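Local atomic coordinates of toll-like receptor 13 (Mus musculus, PDB entry 4Z0C), a protein that recognises and binds bacterial 23S rRNA as an innate immune receptor, signalling through MYD88 and TRAF6 to activate NF-kappa-B and inflammatory cytokine secretion. Residues P202-L207 and K223-L228; K229-S234 and K246-L251; L305-L310 and L330-L335. All blocks are in the same frame, centred on the assembly; numbering follows the deposited sequence.

Interaction 1: P202-L207 and K223-L228; sequences PNLTNL and KTLPQL. With NAG (2-acetamido-2-deoxy-beta-D-glucopyranose), chain N.
Leu225 sets one methyl, CD1, against both Leu204 and Leu207, and this is where the contact is tight. That methyl lies 4.1 Å from Leu204 CD2 and 4.0 Å from Leu207 CD2; the Leu225 side chain runs alongside Leu204, pointing the same way, but crosses Leu207 at about a right angle. Leu228 closes the group from the other end of the type I beta turn formed by Leu225 to Leu228. It swings CG away from its own N (chi1 -174°), which carries CD1 across to 3.6 Å from Thr205 O and 3.9 Å from Leu207 CB. These leucines are buried and belong to the hydrophobic filling of a leucine-rich repeat solenoid, here where LRR 8 gives way to LRR 9.

Toward solvent the fit is looser and more polar. No direct hydrogen bond joins the two segments: Leu204 O receives a CA-H...O contact from Leu228, 3.3 Å from CA to O. A water bridges the gap instead, donating to Leu204 O and accepting from Gln227 N at 2.8 Å, so the turn is tied to the preceding coil indirectly. Gln227 lays CG 3.3 Å from Pro202 O, then bends at chi2 (-49°) and carries its amide away from the contact. Pro226, at the exposed edge of the turn, only skirts Pro202.

On the far side from these leucines, Asn206 carries an N-linked N-acetylglucosamine, ND2 to C1. In the fold, strand 206-208 lies between strands 183-185 and 230-232: Leu204 and Leu207 pack on Leu184, Leu207 also touches Leu231, and Thr205 shares backbone hydrogen bonds with Thr182 on one side and with Lys229 and Ser230 on the other.

Interaction 2: K229-S234 and K246-L251; sequences KSLNLS and KHLQNL. With NAG (2-acetamido-2-deoxy-beta-D-glucopyranose), chain F; NAG (2-acetamido-2-deoxy-beta-D-glucopyranose), chain N.
The backbones come closest where the CA atoms of Lys229 and Leu251 lie 4.1 Å apart, just ahead of strand 230-232 and at the end of a type I beta turn from Leu248 to Leu251, which Leu251 N closes by bonding to Leu248 O. This is one coil of the leucine-rich repeat solenoid, LRR 9, meeting the start of LRR 10. No hydrogen bond crosses between the segments, and the grip is apolar. A chi1 of -150° turns the Leu251 side chain across the backbone ahead of the strand: CD1 sits 3.6 Å from Lys229 C and 3.9 Å from Leu231 CB. Leu248 adds a looser touch, its CD2 4.4 Å from Leu231 CD2. On the outer side Lys229 passes its CG by Asn250 O, while the Asn250 amide turns to Pro226 O in the preceding turn.

Ser230 and Asn232 point to the other side of the strand, among sugars. Ser230 OG lies against O5 of the N-acetylglucosamine on Asn206, modelled so close that any hydrogen bond there is doubtful. Asn232 carries a glycan of its own on ND2, and its OD1 makes an Asx turn, accepting from Ser234 N at 3.1 Å, in the carbonyl plane, with an N-H...O angle of 161°.

Interaction 3: L305-L310 and L330-L335; sequences LLFLDL and LQKLNL
Leu306 O takes two backbone donors, Gln331 N at 2.6 Å, which approaches on a lone pair, and Lys332 N at 3.1 Å. From there the parallel ladder continues: Leu308 N gives to Lys332 O, Leu308 O receives Asn334 N, and Leu310 N ends the run on Asn334 O at 2.7 Å. A weak side-chain bond, Asn334 ND2 to Asp309 OD2 at 3.3 Å, is added with the amide and carboxylate planes 83° apart; the other carboxylate oxygen, OD1, is held by Gln287.

On the same face as Asp309, Phe307 and Lys332 run side by side. Lys332 lays CD over one face of the ring, 3.9 Å from the centroid, as a CH-pi contact, while Asn334 ND2 meets the ring at its edge. On the face of Leu308 and Leu333, Leu330 CD2 packs 3.8 Å from Leu308 CB; beyond the strand ends, Leu310 CB meets Leu335 CD2 at 3.7 Å. Behind them helix 293-302 covers Leu308 and Leu310 through Leu299 and Ile296. Parallel strands stacked in register with leucines turned into the core are characteristic of adjacent leucine-rich repeats, here LRR 12 and LRR 13.

Overall arrangement
All three contacts lie in the leucine-rich repeat solenoid of the receptor's predicted extracellular part. Interactions 1 and 2 are the same kind of joint, each setting a strand and its lead-in against the turn that leads into the next repeat, and they touch: Thr205 O and Lys229 N lie 2.7 Å apart in a probable hydrogen bond, and both reach the sugar on Asn206. In all three, buried leucines form the inner part; the other side carries sugar in interactions 1 and 2, and Phe307, Lys332 and Asn334 in interaction 3. Interaction 3 adds a ladder of backbone hydrogen bonds to leucine packing, where the other two have no direct hydrogen bond between their segments.

Interaction 1: P202-L207 and K223-L228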
loop_
_atom_site.group_PDB
_atom_site.type_symbol
_atom_site.label_atom_id
_atom_site.label_comp_id
_atom_site.label_asym_id
_atom_site.label_seq_id
_atom_site.Cartn_x
_atom_site.Cartn_y
_atom_site.Cartn_z
ATOM N N PRO A 202 7.633 55.860 1.139
ATOM C CA PRO A 202 7.770 56.253 2.546
ATOM C C PRO A 202 7.303 55.182 3.526
ATOM O O PRO A 202 7.801 55.142 4.654
ATOM C CB PRO A 202 6.853 57.478 2.656
ATOM C CG PRO A 202 5.852 57.304 1.546
ATOM C CD PRO A 202 6.617 56.666 0.433
ATOM N N ASN A 203 6.399 54.306 3.090
ATOM C CA ASN A 203 5.852 53.284 3.980
ATOM C C ASN A 203 6.283 51.839 3.688
ATOM O O ASN A 203 5.729 50.900 4.259
ATOM C CB ASN A 203 4.333 53.403 4.058
ATOM C CG ASN A 203 3.903 54.662 4.772
ATOM O OD1 ASN A 203 4.497 55.045 5.785
ATOM N ND2 ASN A 203 2.882 55.327 4.242
ATOM N N LEU A 204 7.278 51.675 2.818
ATOM C CA LEU A 204 7.751 50.348 2.436
ATOM C C LEU A 204 8.480 49.649 3.590
ATOM O O LEU A 204 9.448 50.182 4.148
ATOM C CB LEU A 204 8.653 50.433 1.195
ATOM C CG LEU A 204 8.705 49.099 0.449
ATOM C CD1 LEU A 204 7.360 48.830 -0.166
ATOM C CD2 LEU A 204 9.754 49.095 -0.635
ATOM N N THR A 205 8.014 48.454 3.944
ATOM C CA THR A 205 8.665 47.671 5.002
ATOM C C THR A 205 9.388 46.442 4.477
ATOM O O THR A 205 10.319 45.957 5.101
ATOM C CB THR A 205 7.662 47.218 6.056
ATOM O OG1 THR A 205 6.563 46.603 5.388
ATOM C CG2 THR A 205 7.113 48.405 6.819
ATOM N N ASN A 206 8.945 45.940 3.333
ATOM C CA ASN A 206 9.468 44.709 2.768
ATOM C C ASN A 206 9.836 44.914 1.304
ATOM O O ASN A 206 8.986 45.241 0.481
ATOM C CB ASN A 206 8.430 43.568 2.868
ATOM C CG ASN A 206 8.211 43.062 4.307
ATOM O OD1 ASN A 206 7.738 43.803 5.172
ATOM N ND2 ASN A 206 8.538 41.781 4.550
ATOM N N LEU A 207 11.104 44.701 0.984
ATOM C CA LEU A 207 11.567 44.761 -0.394
ATOM C C LEU A 207 12.311 43.503 -0.747
ATOM O O LEU A 207 13.167 43.048 0.009
ATOM C CB LEU A 207 12.504 45.947 -0.603
ATOM C CG LEU A 207 13.196 46.010 -1.971
ATOM C CD1 LEU A 207 12.208 46.231 -3.110
ATOM C CD2 LEU A 207 14.351 47.051 -1.987
ATOM N N LYS A 223 18.096 55.228 0.445
ATOM C CA LYS A 223 17.751 56.325 1.375
ATOM C C LYS A 223 16.267 56.613 1.394
ATOM O O LYS A 223 15.643 56.827 2.444
ATOM C CB LYS A 223 18.481 57.608 0.957
ATOM C CG LYS A 223 17.732 58.906 1.286
ATOM C CD LYS A 223 18.218 59.553 2.568
ATOM C CE LYS A 223 18.260 61.066 2.425
ATOM N NZ LYS A 223 19.522 61.656 2.965
ATOM N N THR A 224 15.708 56.568 0.199
ATOM C CA THR A 224 14.319 56.857 -0.044
ATOM C C THR A 224 13.334 55.811 0.539
ATOM O O THR A 224 12.110 55.979 0.443
ATOM C CB THR A 224 14.138 57.026 -1.555
ATOM O OG1 THR A 224 13.156 58.028 -1.817
ATOM C CG2 THR A 224 13.704 55.745 -2.164
ATOM N N LEU A 225 13.861 54.734 1.130
ATOM C CA LEU A 225 13.027 53.756 1.848
ATOM C C LEU A 225 13.361 53.740 3.345
ATOM O O LEU A 225 13.985 52.795 3.845
ATOM C CB LEU A 225 13.197 52.347 1.276
ATOM C CG LEU A 225 13.358 52.160 -0.231
ATOM C CD1 LEU A 225 13.507 50.671 -0.535
ATOM C CD2 LEU A 225 12.193 52.723 -0.985
ATOM N N PRO A 226 12.954 54.797 4.063
ATOM C CA PRO A 226 13.399 54.994 5.448
ATOM C C PRO A 226 12.753 54.041 6.452
ATOM O O PRO A 226 13.275 53.898 7.561
ATOM C CB PRO A 226 12.974 56.437 5.740
ATOM C CG PRO A 226 11.776 56.654 4.865
ATOM C CD PRO A 226 12.039 55.870 3.615
ATOM N N GLN A 227 11.628 53.431 6.081
ATOM C CA GLN A 227 10.918 52.518 6.971
ATOM C C GLN A 227 11.246 51.025 6.727
ATOM O O GLN A 227 10.641 50.142 7.343
ATOM C CB GLN A 227 9.412 52.731 6.826
ATOM C CG GLN A 227 8.887 53.934 7.582
ATOM C CD GLN A 227 9.373 53.961 9.014
ATOM O OE1 GLN A 227 10.335 54.655 9.337
ATOM N NE2 GLN A 227 8.707 53.214 9.884
ATOM N N LEU A 228 12.195 50.755 5.835
ATOM C CA LEU A 228 12.456 49.399 5.355
ATOM C C LEU A 228 12.853 48.438 6.469
ATOM O O LEU A 228 13.813 48.688 7.201
ATOM C CB LEU A 228 13.531 49.421 4.265
ATOM C CG LEU A 228 13.823 48.094 3.564
ATOM C CD1 LEU A 228 12.586 47.579 2.899
ATOM C CD2 LEU A 228 14.884 48.289 2.514
HETATM C C1 NAG N . 8.155 41.358 5.888
HETATM C C2 NAG N . 7.750 39.879 5.802
HETATM C C3 NAG N . 7.479 39.285 7.172
HETATM C C4 NAG N . 8.670 39.499 8.089
HETATM C C5 NAG N . 8.973 40.987 8.154
HETATM C C6 NAG N . 10.189 41.186 9.063
HETATM C C7 NAG N . 6.602 39.186 3.790
HETATM C C8 NAG N . 5.292 38.724 3.212
HETATM N N2 NAG N . 6.551 39.695 5.013
HETATM O O3 NAG N . 7.184 37.921 7.020
HETATM O O4 NAG N . 8.403 39.026 9.395
HETATM O O5 NAG N . 9.192 41.538 6.854
HETATM O O6 NAG N . 10.433 42.559 9.249
HETATM O O7 NAG N . 7.656 39.101 3.157
HETATM O O HOH W 1 10.343 52.948 3.609
#

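Interaction 2: K229-S234 and K246-L251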
loop_
_atom_site.group_PDB
_atom_site.type_symbol
_atom_site.label_atom_id
_atom_site.label_comp_id
_atom_site.label_asym_id
_atom_site.label_seq_id
_atom_site.Cartn_x
_atom_site.Cartn_y
_atom_site.Cartn_z
ATOM N N LYS A 229 12.117 47.331 6.588
ATOM C CA LYS A 229 12.369 46.385 7.669
ATOM C C LYS A 229 13.028 45.053 7.263
ATOM O O LYS A 229 13.730 44.451 8.063
ATOM C CB LYS A 229 11.079 46.094 8.425
ATOM C CG LYS A 229 10.529 47.241 9.227
ATOM C CD LYS A 229 9.282 46.793 9.977
ATOM C CE LYS A 229 8.618 47.952 10.688
ATOM N NZ LYS A 229 7.465 47.495 11.508
ATOM N N SER A 230 12.742 44.570 6.058
ATOM C CA SER A 230 13.340 43.349 5.540
ATOM C C SER A 230 13.850 43.627 4.166
ATOM O O SER A 230 13.110 44.127 3.315
ATOM C CB SER A 230 12.325 42.200 5.393
ATOM O OG SER A 230 11.431 42.137 6.483
ATOM N N LEU A 231 15.094 43.248 3.926
ATOM C CA LEU A 231 15.661 43.395 2.601
ATOM C C LEU A 231 16.071 42.002 2.149
ATOM O O LEU A 231 16.807 41.324 2.838
ATOM C CB LEU A 231 16.852 44.378 2.620
ATOM C CG LEU A 231 17.605 44.553 1.305
ATOM C CD1 LEU A 231 16.669 45.064 0.234
ATOM C CD2 LEU A 231 18.798 45.486 1.489
ATOM N N ASN A 232 15.546 41.564 1.011
ATOM C CA ASN A 232 15.824 40.232 0.510
ATOM C C ASN A 232 16.724 40.280 -0.709
ATOM O O ASN A 232 16.293 40.662 -1.795
ATOM C CB ASN A 232 14.508 39.511 0.179
ATOM C CG ASN A 232 14.676 38.008 0.086
ATOM O OD1 ASN A 232 15.759 37.515 -0.230
ATOM N ND2 ASN A 232 13.604 37.269 0.378
ATOM N N LEU A 233 17.978 39.902 -0.514
ATOM C CA LEU A 233 18.970 39.880 -1.584
ATOM C C LEU A 233 19.461 38.441 -1.852
ATOM O O LEU A 233 20.592 38.227 -2.302
ATOM C CB LEU A 233 20.155 40.775 -1.205
ATOM C CG LEU A 233 19.911 42.286 -1.091
ATOM C CD1 LEU A 233 21.196 42.984 -0.722
ATOM C CD2 LEU A 233 19.278 42.901 -2.338
ATOM N N SER A 234 18.624 37.466 -1.523
ATOM C CA SER A 234 18.935 36.041 -1.723
ATOM C C SER A 234 19.127 35.688 -3.201
ATOM O O SER A 234 18.211 35.863 -4.011
ATOM C CB SER A 234 17.834 35.162 -1.111
ATOM O OG SER A 234 18.133 33.782 -1.248
ATOM N N LYS A 246 23.711 53.574 6.695
ATOM C CA LYS A 246 22.975 54.796 7.002
ATOM C C LYS A 246 21.583 54.780 6.407
ATOM O O LYS A 246 20.649 55.351 6.971
ATOM C CB LYS A 246 23.736 56.043 6.539
ATOM C CG LYS A 246 24.440 56.768 7.677
ATOM C CD LYS A 246 23.700 58.058 8.091
ATOM C CE LYS A 246 22.178 57.869 8.318
ATOM N NZ LYS A 246 21.831 57.093 9.551
ATOM N N HIS A 247 21.445 54.133 5.259
ATOM C CA HIS A 247 20.151 54.053 4.605
ATOM C C HIS A 247 19.301 52.872 5.080
ATOM O O HIS A 247 18.207 52.659 4.564
ATOM C CB HIS A 247 20.340 54.016 3.090
ATOM C CG HIS A 247 20.985 55.250 2.542
ATOM N ND1 HIS A 247 21.833 55.232 1.456
ATOM C CD2 HIS A 247 20.897 56.547 2.929
ATOM C CE1 HIS A 247 22.245 56.463 1.203
ATOM N NE2 HIS A 247 21.686 57.280 2.078
ATOM N N LEU A 248 19.801 52.118 6.060
ATOM C CA LEU A 248 19.124 50.892 6.511
ATOM C C LEU A 248 18.970 50.807 8.026
ATOM O O LEU A 248 19.058 49.725 8.594
ATOM C CB LEU A 248 19.893 49.657 6.023
ATOM C CG LEU A 248 20.040 49.577 4.498
ATOM C CD1 LEU A 248 21.131 48.583 4.072
ATOM C CD2 LEU A 248 18.698 49.247 3.845
ATOM N N GLN A 249 18.750 51.936 8.686
ATOM C CA GLN A 249 18.756 51.932 10.145
ATOM C C GLN A 249 17.486 51.337 10.738
ATOM O O GLN A 249 17.438 51.035 11.929
ATOM C CB GLN A 249 19.011 53.330 10.709
ATOM C CG GLN A 249 20.427 53.844 10.504
ATOM C CD GLN A 249 21.453 53.111 11.334
ATOM O OE1 GLN A 249 21.464 53.218 12.562
ATOM N NE2 GLN A 249 22.364 52.406 10.666
ATOM N N ASN A 250 16.456 51.173 9.922
ATOM C CA ASN A 250 15.254 50.494 10.398
ATOM C C ASN A 250 15.192 48.989 10.095
ATOM O O ASN A 250 14.233 48.329 10.460
ATOM C CB ASN A 250 13.994 51.190 9.875
ATOM C CG ASN A 250 13.582 52.363 10.742
ATOM O OD1 ASN A 250 13.571 52.266 11.972
ATOM N ND2 ASN A 250 13.251 53.487 10.106
ATOM N N LEU A 251 16.213 48.462 9.431
ATOM C CA LEU A 251 16.204 47.088 8.976
ATOM C C LEU A 251 16.173 46.086 10.142
ATOM O O LEU A 251 16.973 46.178 11.074
ATOM C CB LEU A 251 17.391 46.826 8.049
ATOM C CG LEU A 251 17.122 45.741 6.993
ATOM C CD1 LEU A 251 16.118 46.236 5.966
ATOM C CD2 LEU A 251 18.400 45.272 6.318
HETATM C C1 NAG F . 13.812 35.852 0.162
HETATM C C2 NAG F . 13.149 35.109 1.314
HETATM C C3 NAG F . 13.179 33.594 1.107
HETATM C C4 NAG F . 12.685 33.258 -0.289
HETATM C C5 NAG F . 13.617 33.992 -1.247
HETATM C C6 NAG F . 13.452 33.605 -2.706
HETATM C C7 NAG F . 13.123 35.950 3.537
HETATM C C8 NAG F . 13.820 36.201 4.841
HETATM N N2 NAG F . 13.838 35.459 2.538
HETATM O O3 NAG F . 12.410 32.939 2.086
HETATM O O4 NAG F . 12.670 31.865 -0.481
HETATM O O5 NAG F . 13.331 35.358 -1.075
HETATM O O6 NAG F . 12.070 33.464 -2.938
HETATM O O7 NAG F . 11.925 36.177 3.391
HETATM C C1 NAG N . 8.155 41.358 5.888
HETATM C C2 NAG N . 7.750 39.879 5.802
HETATM C C3 NAG N . 7.479 39.285 7.172
HETATM C C4 NAG N . 8.670 39.499 8.089
HETATM C C5 NAG N . 8.973 40.987 8.154
HETATM C C6 NAG N . 10.189 41.186 9.063
HETATM C C7 NAG N . 6.602 39.186 3.790
HETATM C C8 NAG N . 5.292 38.724 3.212
HETATM N N2 NAG N . 6.551 39.695 5.013
HETATM O O3 NAG N . 7.184 37.921 7.020
HETATM O O4 NAG N . 8.403 39.026 9.395
HETATM O O5 NAG N . 9.192 41.538 6.854
HETATM O O6 NAG N . 10.433 42.559 9.249
HETATM O O7 NAG N . 7.656 39.101 3.157
#

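Interaction 3: L305-L310 and L330-L335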
loop_
_atom_site.group_PDB
_atom_site.type_symbol
_atom_site.label_atom_id
_atom_site.label_comp_id
_atom_site.label_asym_id
_atom_site.label_seq_id
_atom_site.Cartn_x
_atom_site.Cartn_y
_atom_site.Cartn_z
ATOM N N LEU A 305 21.818 38.752 16.825
ATOM C CA LEU A 305 20.655 38.135 16.186
ATOM C C LEU A 305 19.728 37.376 17.125
ATOM O O LEU A 305 20.183 36.797 18.116
ATOM C CB LEU A 305 21.092 37.198 15.067
ATOM C CG LEU A 305 21.990 37.814 14.001
ATOM C CD1 LEU A 305 22.504 36.740 13.030
ATOM C CD2 LEU A 305 21.267 38.934 13.264
ATOM N N LEU A 306 18.430 37.393 16.791
ATOM C CA LEU A 306 17.417 36.529 17.421
ATOM C C LEU A 306 17.209 35.253 16.598
ATOM O O LEU A 306 17.025 34.163 17.144
ATOM C CB LEU A 306 16.068 37.252 17.531
ATOM C CG LEU A 306 16.040 38.526 18.388
ATOM C CD1 LEU A 306 14.598 39.078 18.563
ATOM C CD2 LEU A 306 16.700 38.250 19.735
ATOM N N PHE A 307 17.266 35.417 15.279
ATOM C CA PHE A 307 17.049 34.341 14.335
ATOM C C PHE A 307 18.174 34.335 13.308
ATOM O O PHE A 307 18.344 35.290 12.554
ATOM C CB PHE A 307 15.684 34.522 13.639
ATOM C CG PHE A 307 15.389 33.489 12.568
ATOM C CD1 PHE A 307 15.903 32.205 12.648
ATOM C CD2 PHE A 307 14.590 33.809 11.483
ATOM C CE1 PHE A 307 15.627 31.270 11.662
ATOM C CE2 PHE A 307 14.312 32.873 10.496
ATOM C CZ PHE A 307 14.828 31.608 10.586
ATOM N N LEU A 308 18.919 33.235 13.270
ATOM C CA LEU A 308 19.948 33.013 12.266
ATOM C C LEU A 308 19.624 31.739 11.461
ATOM O O LEU A 308 19.391 30.674 12.027
ATOM C CB LEU A 308 21.321 32.902 12.943
ATOM C CG LEU A 308 22.514 32.470 12.080
ATOM C CD1 LEU A 308 22.714 33.391 10.873
ATOM C CD2 LEU A 308 23.800 32.365 12.898
ATOM N N ASP A 309 19.601 31.858 10.137
ATOM C CA ASP A 309 19.323 30.724 9.281
ATOM C C ASP A 309 20.569 30.369 8.481
ATOM O O ASP A 309 20.972 31.120 7.604
ATOM C CB ASP A 309 18.171 31.030 8.326
ATOM C CG ASP A 309 17.632 29.776 7.616
ATOM O OD1 ASP A 309 18.422 28.851 7.289
ATOM O OD2 ASP A 309 16.402 29.718 7.382
ATOM N N LEU A 310 21.165 29.210 8.773
ATOM C CA LEU A 310 22.393 28.796 8.101
ATOM C C LEU A 310 22.202 27.590 7.196
ATOM O O LEU A 310 23.155 26.876 6.904
ATOM C CB LEU A 310 23.495 28.513 9.119
ATOM C CG LEU A 310 24.148 29.743 9.764
ATOM C CD1 LEU A 310 25.054 29.347 10.932
ATOM C CD2 LEU A 310 24.914 30.526 8.718
ATOM N N LEU A 330 20.429 34.407 20.454
ATOM C CA LEU A 330 19.677 33.514 19.554
ATOM C C LEU A 330 18.441 32.864 20.158
ATOM O O LEU A 330 18.513 32.203 21.202
ATOM C CB LEU A 330 20.573 32.418 18.975
ATOM C CG LEU A 330 21.393 32.812 17.750
ATOM C CD1 LEU A 330 22.318 31.667 17.366
ATOM C CD2 LEU A 330 20.465 33.170 16.595
ATOM N N GLN A 331 17.310 33.035 19.474
ATOM C CA GLN A 331 16.095 32.322 19.854
ATOM C C GLN A 331 15.853 31.114 18.943
ATOM O O GLN A 331 15.473 30.052 19.412
ATOM C CB GLN A 331 14.883 33.260 19.817
ATOM C CG GLN A 331 14.998 34.396 20.800
ATOM C CD GLN A 331 13.834 35.384 20.729
ATOM O OE1 GLN A 331 13.093 35.440 19.745
ATOM N NE2 GLN A 331 13.708 36.199 21.760
ATOM N N LYS A 332 16.102 31.292 17.650
ATOM C CA LYS A 332 15.804 30.291 16.648
ATOM C C LYS A 332 17.031 30.136 15.786
ATOM O O LYS A 332 17.572 31.140 15.327
ATOM C CB LYS A 332 14.618 30.716 15.772
ATOM C CG LYS A 332 14.103 29.612 14.827
ATOM C CD LYS A 332 13.092 30.091 13.781
ATOM C CE LYS A 332 11.750 30.440 14.386
ATOM N NZ LYS A 332 10.725 29.386 14.097
ATOM N N LEU A 333 17.454 28.885 15.569
ATOM C CA LEU A 333 18.618 28.570 14.753
ATOM C C LEU A 333 18.333 27.442 13.756
ATOM O O LEU A 333 17.974 26.342 14.155
ATOM C CB LEU A 333 19.795 28.182 15.660
ATOM C CG LEU A 333 21.081 27.682 15.000
ATOM C CD1 LEU A 333 21.636 28.712 14.005
ATOM C CD2 LEU A 333 22.129 27.356 16.059
ATOM N N ASN A 334 18.523 27.710 12.466
ATOM C CA ASN A 334 18.371 26.693 11.438
ATOM C C ASN A 334 19.716 26.269 10.839
ATOM O O ASN A 334 20.486 27.102 10.346
ATOM C CB ASN A 334 17.453 27.147 10.303
ATOM C CG ASN A 334 16.009 27.400 10.758
ATOM O OD1 ASN A 334 15.615 27.065 11.878
ATOM N ND2 ASN A 334 15.212 27.976 9.863
ATOM N N LEU A 335 19.964 24.961 10.869
ATOM C CA LEU A 335 21.179 24.348 10.342
ATOM C C LEU A 335 20.818 23.149 9.455
ATOM O O LEU A 335 21.584 22.203 9.316
ATOM C CB LEU A 335 22.073 23.898 11.491
ATOM C CG LEU A 335 22.859 25.015 12.164
ATOM C CD1 LEU A 335 23.442 24.570 13.496
ATOM C CD2 LEU A 335 23.946 25.477 11.225
#